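PDB 6TL1: protein TASOR from Homo sapiens, which is a component of the HUSH complex, which maintains epigenetic silencing by promoting recruitment of SETDB1 and MORC2, and is represented here by its pseudo-PARP domain. Local coordinates for residues S24-T29 with S110-L115; N119-G124 with V205-K210. One frame throughout, in Å; residues are numbered along the deposited sequence.

Interaction 1: S24-T29 with S110-L115; sequences SYLEPT and SRYADL
The carboxylate of Asp114 receives two successive backbone amides from the loop that follows helix 12-22. Leu26 N donates to Asp114 OD1 at 2.8 Å, coming from the syn side but 20° out of the carboxylate plane, whereas Glu27 N reaches Asp114 OD2 at 3.0 Å on the syn lone pair. Both bonds run nearly straight. In the type I turn from Tyr112 to Leu115, the Asp114 chi1 of 52° sets CG between the backbone N and the carbonyl carbon, carrying both oxygens to the facing amides. The ring of Tyr25, hydrogen-bonded through its hydroxyl to that of Tyr36, lies against the same side chain, its plane 36° from that of the carboxylate; Tyr25 CD1 is 3.6 Å from Asp114 CB, and Tyr25 CE1 continues onto the methyl of Ala113. A third bond, this one between backbones, closes the buried half from Ala113 N to Ser24 O at 2.9 Å, the donor standing well above the carbonyl plane.

Around Tyr112 the contact is less enclosed and largely apolar. Leu26 CB makes a CH-pi contact with one face of the Tyr112 ring, 3.7 Å from its centroid, and Leu26 CD1 follows the ring to 3.6 Å from Tyr112 CZ. Arg111 CG lies over the opposite face, and the Tyr112 hydroxyl sits over one face of the guanidinium, whose NH1 is hydrogen-bonded to Asn166. Leu115, buried against helix 176-179, is only marginally met by Leu26 CD2.

The turn after strand 107-110 is thus joined to the loop before strand 34-42 by the Asp114 carboxylate, one backbone bond and the Leu26–Tyr112 packing. Ser30 OG is hydrogen-bonded to both Asp114 OD2 and Glu27 O, and the two amide N-H groups would be expected to favour the ionised form of this buried carboxylate.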
loop_
_atom_site.group_PDB
_atom_site.type_symbol
_atom_site.label_atom_id
_atom_site.label_comp_id
_atom_site.label_asym_id
_atom_site.label_seq_id
_atom_site.Cartn_x
_atom_site.Cartn_y
_atom_site.Cartn_z
ATOM N N SER A 24 -10.308 -1.396 6.834
ATOM C CA SER A 24 -9.833 -1.217 5.464
ATOM C C SER A 24 -10.202 -2.390 4.557
ATOM O O SER A 24 -9.575 -2.588 3.512
ATOM C CB SER A 24 -8.319 -1.012 5.463
ATOM O OG SER A 24 -7.949 0.009 6.382
ATOM N N TYR A 25 -11.206 -3.164 4.931
ATOM C CA TYR A 25 -11.651 -4.278 4.113
ATOM C C TYR A 25 -12.535 -3.797 2.975
ATOM O O TYR A 25 -13.281 -2.819 3.099
ATOM C CB TYR A 25 -12.438 -5.294 4.951
ATOM C CG TYR A 25 -11.616 -6.086 5.946
ATOM C CD1 TYR A 25 -10.298 -6.423 5.675
ATOM C CD2 TYR A 25 -12.168 -6.501 7.163
ATOM C CE1 TYR A 25 -9.548 -7.151 6.583
ATOM C CE2 TYR A 25 -11.428 -7.230 8.076
ATOM C CZ TYR A 25 -10.116 -7.541 7.780
ATOM O OH TYR A 25 -9.372 -8.260 8.677
ATOM N N LEU A 26 -12.449 -4.501 1.849
ATOM C CA LEU A 26 -13.458 -4.291 0.823
ATOM C C LEU A 26 -14.772 -4.923 1.254
ATOM O O LEU A 26 -15.853 -4.366 1.021
ATOM C CB LEU A 26 -13.001 -4.876 -0.508
ATOM C CG LEU A 26 -14.105 -4.852 -1.562
ATOM C CD1 LEU A 26 -14.414 -3.415 -1.967
ATOM C CD2 LEU A 26 -13.727 -5.698 -2.776
ATOM N N GLU A 27 -14.702 -6.075 1.908
ATOM C CA GLU A 27 -15.877 -6.687 2.522
ATOM C C GLU A 27 -15.650 -6.699 4.028
ATOM O O GLU A 27 -14.909 -7.562 4.537
ATOM C CB GLU A 27 -16.083 -8.101 1.988
ATOM C CG GLU A 27 -16.369 -8.152 0.498
ATOM C CD GLU A 27 -16.657 -9.563 0.007
ATOM O OE1 GLU A 27 -16.888 -10.453 0.858
ATOM O OE2 GLU A 27 -16.641 -9.779 -1.223
ATOM N N PRO A 28 -16.298 -5.813 4.790
ATOM C CA PRO A 28 -16.015 -5.748 6.239
ATOM C C PRO A 28 -16.223 -7.064 6.983
ATOM O O PRO A 28 -15.625 -7.237 8.052
ATOM C CB PRO A 28 -16.965 -4.649 6.728
ATOM C CG PRO A 28 -17.098 -3.752 5.529
ATOM C CD PRO A 28 -17.171 -4.706 4.359
ATOM N N THR A 29 -17.027 -7.998 6.448
ATOM C CA THR A 29 -17.177 -9.323 7.045
ATOM C C THR A 29 -15.938 -10.198 6.906
ATOM O O THR A 29 -15.929 -11.310 7.451
ATOM C CB THR A 29 -18.393 -10.053 6.461
ATOM O OG1 THR A 29 -18.334 -10.040 5.027
ATOM C CG2 THR A 29 -19.671 -9.395 6.945
ATOM N N SER A 110 -2.002 -2.370 -2.256
ATOM C CA SER A 110 -3.431 -2.676 -2.191
ATOM C C SER A 110 -4.165 -1.625 -1.373
ATOM O O SER A 110 -3.700 -1.201 -0.311
ATOM C CB SER A 110 -3.692 -4.043 -1.548
ATOM O OG SER A 110 -3.390 -5.125 -2.396
ATOM N N ARG A 111 -5.320 -1.210 -1.879
ATOM C CA ARG A 111 -6.211 -0.322 -1.138
ATOM C C ARG A 111 -6.906 -1.055 0.008
ATOM O O ARG A 111 -7.255 -0.439 1.024
ATOM C CB ARG A 111 -7.253 0.262 -2.098
ATOM C CG ARG A 111 -8.428 0.978 -1.464
ATOM C CD ARG A 111 -9.138 1.889 -2.459
ATOM N NE ARG A 111 -10.420 2.363 -1.936
ATOM C CZ ARG A 111 -11.419 2.838 -2.683
ATOM N NH1 ARG A 111 -11.297 2.902 -4.001
ATOM N NH2 ARG A 111 -12.546 3.246 -2.108
ATOM N N TYR A 112 -7.149 -2.350 -0.152
ATOM C CA TYR A 112 -8.000 -3.116 0.747
ATOM C C TYR A 112 -7.198 -4.221 1.415
ATOM O O TYR A 112 -6.450 -4.943 0.748
ATOM C CB TYR A 112 -9.190 -3.715 -0.003
ATOM C CG TYR A 112 -10.158 -2.697 -0.555
ATOM C CD1 TYR A 112 -10.945 -1.947 0.297
ATOM C CD2 TYR A 112 -10.290 -2.487 -1.934
ATOM C CE1 TYR A 112 -11.842 -1.024 -0.179
ATOM C CE2 TYR A 112 -11.193 -1.546 -2.429
ATOM C CZ TYR A 112 -11.971 -0.825 -1.531
ATOM O OH TYR A 112 -12.878 0.108 -1.952
ATOM N N ALA A 113 -7.376 -4.364 2.730
ATOM C CA ALA A 113 -6.590 -5.323 3.494
ATOM C C ALA A 113 -7.029 -6.764 3.295
ATOM O O ALA A 113 -6.308 -7.663 3.741
ATOM C CB ALA A 113 -6.656 -4.987 4.985
ATOM N N ASP A 114 -8.188 -7.017 2.671
ATOM C CA ASP A 114 -8.615 -8.382 2.385
ATOM C C ASP A 114 -8.447 -8.756 0.916
ATOM O O ASP A 114 -8.869 -9.844 0.513
ATOM C CB ASP A 114 -10.071 -8.618 2.837
ATOM C CG ASP A 114 -11.045 -7.585 2.295
ATOM O OD1 ASP A 114 -10.604 -6.565 1.714
ATOM O OD2 ASP A 114 -12.265 -7.775 2.497
ATOM N N LEU A 115 -7.790 -7.898 0.120
ATOM C CA LEU A 115 -7.576 -8.096 -1.321
ATOM C C LEU A 115 -6.084 -7.928 -1.595
ATOM O O LEU A 115 -5.644 -6.872 -2.055
ATOM C CB LEU A 115 -8.415 -7.110 -2.125
ATOM C CG LEU A 115 -8.505 -7.324 -3.636
ATOM C CD1 LEU A 115 -8.663 -8.793 -3.971
ATOM C CD2 LEU A 115 -9.681 -6.522 -4.187
#

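Interaction 2: N119-G124 with V205-K210; sequences NPLDTG and VSFTYK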
loop_
_atom_site.group_PDB
_atom_site.type_symbol
_atom_site.label_atom_id
_atom_site.label_comp_id
_atom_site.label_asym_id
_atom_site.label_seq_id
_atom_site.Cartn_x
_atom_site.Cartn_y
_atom_site.Cartn_z
ATOM N N ASN A 119 -5.937 -13.999 -6.975
ATOM C CA ASN A 119 -6.895 -15.061 -6.731
ATOM C C ASN A 119 -7.246 -15.136 -5.252
ATOM O O ASN A 119 -6.560 -14.559 -4.405
ATOM C CB ASN A 119 -6.323 -16.383 -7.247
ATOM C CG ASN A 119 -5.992 -16.318 -8.732
ATOM O OD1 ASN A 119 -6.590 -15.534 -9.477
ATOM N ND2 ASN A 119 -5.025 -17.116 -9.162
ATOM N N PRO A 120 -8.324 -15.836 -4.901
ATOM C CA PRO A 120 -8.706 -15.927 -3.486
ATOM C C PRO A 120 -7.681 -16.706 -2.683
ATOM O O PRO A 120 -7.044 -17.638 -3.181
ATOM C CB PRO A 120 -10.046 -16.679 -3.529
ATOM C CG PRO A 120 -10.593 -16.391 -4.890
ATOM C CD PRO A 120 -9.379 -16.368 -5.784
ATOM N N LEU A 121 -7.551 -16.334 -1.413
ATOM C CA LEU A 121 -6.675 -17.075 -0.518
ATOM C C LEU A 121 -7.260 -18.451 -0.218
ATOM O O LEU A 121 -8.479 -18.630 -0.142
ATOM C CB LEU A 121 -6.470 -16.315 0.792
ATOM C CG LEU A 121 -5.824 -14.942 0.686
ATOM C CD1 LEU A 121 -5.916 -14.195 2.004
ATOM C CD2 LEU A 121 -4.378 -15.109 0.266
ATOM N N ASP A 122 -6.369 -19.430 -0.056
ATOM C CA ASP A 122 -6.756 -20.778 0.334
ATOM C C ASP A 122 -6.985 -20.854 1.841
ATOM O O ASP A 122 -6.345 -20.142 2.618
ATOM C CB ASP A 122 -5.678 -21.785 -0.076
ATOM C CG ASP A 122 -5.513 -21.893 -1.586
ATOM O OD1 ASP A 122 -6.392 -21.406 -2.329
ATOM O OD2 ASP A 122 -4.493 -22.467 -2.028
ATOM N N THR A 123 -7.897 -21.735 2.253
ATOM C CA THR A 123 -8.143 -21.929 3.680
ATOM C C THR A 123 -6.889 -22.433 4.382
ATOM O O THR A 123 -6.184 -23.310 3.876
ATOM C CB THR A 123 -9.274 -22.930 3.922
ATOM O OG1 THR A 123 -10.388 -22.613 3.086
ATOM C CG2 THR A 123 -9.709 -22.885 5.382
ATOM N N GLY A 124 -6.615 -21.874 5.557
ATOM C CA GLY A 124 -5.416 -22.229 6.283
ATOM C C GLY A 124 -4.167 -21.517 5.820
ATOM O O GLY A 124 -3.084 -21.811 6.338
ATOM N N VAL A 205 1.946 -7.319 10.234
ATOM C CA VAL A 205 1.129 -8.316 10.908
ATOM C C VAL A 205 1.299 -9.640 10.185
ATOM O O VAL A 205 1.556 -9.689 8.977
ATOM C CB VAL A 205 -0.360 -7.929 10.930
ATOM C CG1 VAL A 205 -0.580 -6.669 11.749
ATOM C CG2 VAL A 205 -0.871 -7.762 9.502
ATOM N N SER A 206 1.173 -10.719 10.939
ATOM C CA SER A 206 1.089 -12.060 10.390
ATOM C C SER A 206 -0.346 -12.543 10.568
ATOM O O SER A 206 -0.955 -12.313 11.615
ATOM C CB SER A 206 2.071 -12.999 11.087
ATOM O OG SER A 206 3.406 -12.686 10.730
ATOM N N PHE A 207 -0.899 -13.193 9.549
ATOM C CA PHE A 207 -2.275 -13.661 9.617
ATOM C C PHE A 207 -2.356 -15.148 9.298
ATOM O O PHE A 207 -1.484 -15.723 8.646
ATOM C CB PHE A 207 -3.201 -12.893 8.649
ATOM C CG PHE A 207 -2.957 -13.190 7.179
ATOM C CD1 PHE A 207 -3.506 -14.308 6.576
ATOM C CD2 PHE A 207 -2.216 -12.321 6.401
ATOM C CE1 PHE A 207 -3.284 -14.575 5.231
ATOM C CE2 PHE A 207 -1.999 -12.575 5.059
ATOM C CZ PHE A 207 -2.534 -13.705 4.473
ATOM N N THR A 208 -3.442 -15.758 9.745
ATOM C CA THR A 208 -3.896 -17.007 9.163
ATOM C C THR A 208 -5.283 -16.760 8.594
ATOM O O THR A 208 -6.014 -15.886 9.071
ATOM C CB THR A 208 -3.917 -18.166 10.166
ATOM O OG1 THR A 208 -4.679 -17.804 11.325
ATOM C CG2 THR A 208 -2.495 -18.516 10.577
ATOM N N TYR A 209 -5.601 -17.478 7.525
ATOM C CA TYR A 209 -6.850 -17.309 6.798
ATOM C C TYR A 209 -7.666 -18.603 6.843
ATOM O O TYR A 209 -7.145 -19.680 6.535
ATOM C CB TYR A 209 -6.565 -16.861 5.352
ATOM C CG TYR A 209 -7.802 -16.644 4.511
ATOM C CD1 TYR A 209 -8.504 -15.441 4.561
ATOM C CD2 TYR A 209 -8.252 -17.625 3.647
ATOM C CE1 TYR A 209 -9.637 -15.244 3.783
ATOM C CE2 TYR A 209 -9.379 -17.433 2.872
ATOM C CZ TYR A 209 -10.064 -16.242 2.948
ATOM O OH TYR A 209 -11.182 -16.057 2.176
ATOM N N LYS A 210 -8.943 -18.473 7.227
ATOM C CA LYS A 210 -10.001 -19.492 7.253
ATOM C C LYS A 210 -11.172 -18.934 6.449
ATOM O O LYS A 210 -11.700 -17.879 6.812
ATOM C CB LYS A 210 -10.518 -19.742 8.698
ATOM C CG LYS A 210 -9.779 -20.579 9.802
ATOM C CD LYS A 210 -9.727 -22.120 9.482
ATOM C CE LYS A 210 -9.191 -23.082 10.638
ATOM N NZ LYS A 210 -7.879 -22.615 11.263
#
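Leu121 lays its side chain across Tyr209, near the end of strand 199-209. Its CB stands over one face of the Tyr209 ring, displaced toward the rim, in a CH-pi contact 3.8 Å from the centroid; the carbon nearest to it is Tyr209 CD2, at 3.6 Å. From there CG, beside the backbone N at chi1 -61°, arches over the middle of the ring, farther from its plane than CB. Leu121 CD1 then comes back down on the same face to lie 3.8 Å from Tyr209 CD1, and it also reaches the neighbouring aromatic, 4.2 Å from Phe207 CE1. The leucine therefore bridges two side chains from alternate positions of the strand, and Phe34 of the adjacent strand 34-42 touches all three residues.

Tyr209 can receive Leu121 because its CG is anti to the backbone N (chi1 -180°), which extends the ring toward the 119-124 loop. Asp122 O lies near the ring plane at the edge, 3.3 Å from Tyr209 CD2; Leu121 O, 3.4 Å from Tyr209 CE2, is displaced from that plane on the side of the leucine.

Farther out the contact is more exposed. Thr123 CG2 passes 3.9 Å from Lys210 CA, the two side chains crossing at about a right angle, while Thr123 OG1 is hydrogen-bonded to Asp211. Gly124 N is placed as a donor to Tyr209 O, but the modelled separation is too short for its geometry to be relied on.

This surface contact joins the loop leading into strand 126-134 to the end of the central strand 199-209 of the antiparallel sheet. Its chemistry is mainly apolar, with dispersion between leucine and the two aromatic rings supplemented by the Asp122 carbonyl oxygen beside the partly positive C-H rim of Tyr209.

Interactions 1 and 2 are consecutive fastenings of the long connection between strands 107-110 and 126-134, their centres about 13 Å apart. The first holds the start of that connection to the loop after helix 12-22; the second holds its later part to strand 199-209. The two contacts do not touch directly, but Phe34 at the beginning of strand 34-42 relates them: Tyr25 and Asp114 touch it from interaction 1, and Leu121, Phe207 and Tyr209 from interaction 2. Interaction 1, which combines a bonded carboxylate with apolar packing, is partly buried; interaction 2, mainly apolar, lies at the surface. The connection leads from the mixed sheet to the antiparallel sheet of the pseudo-PARP domain.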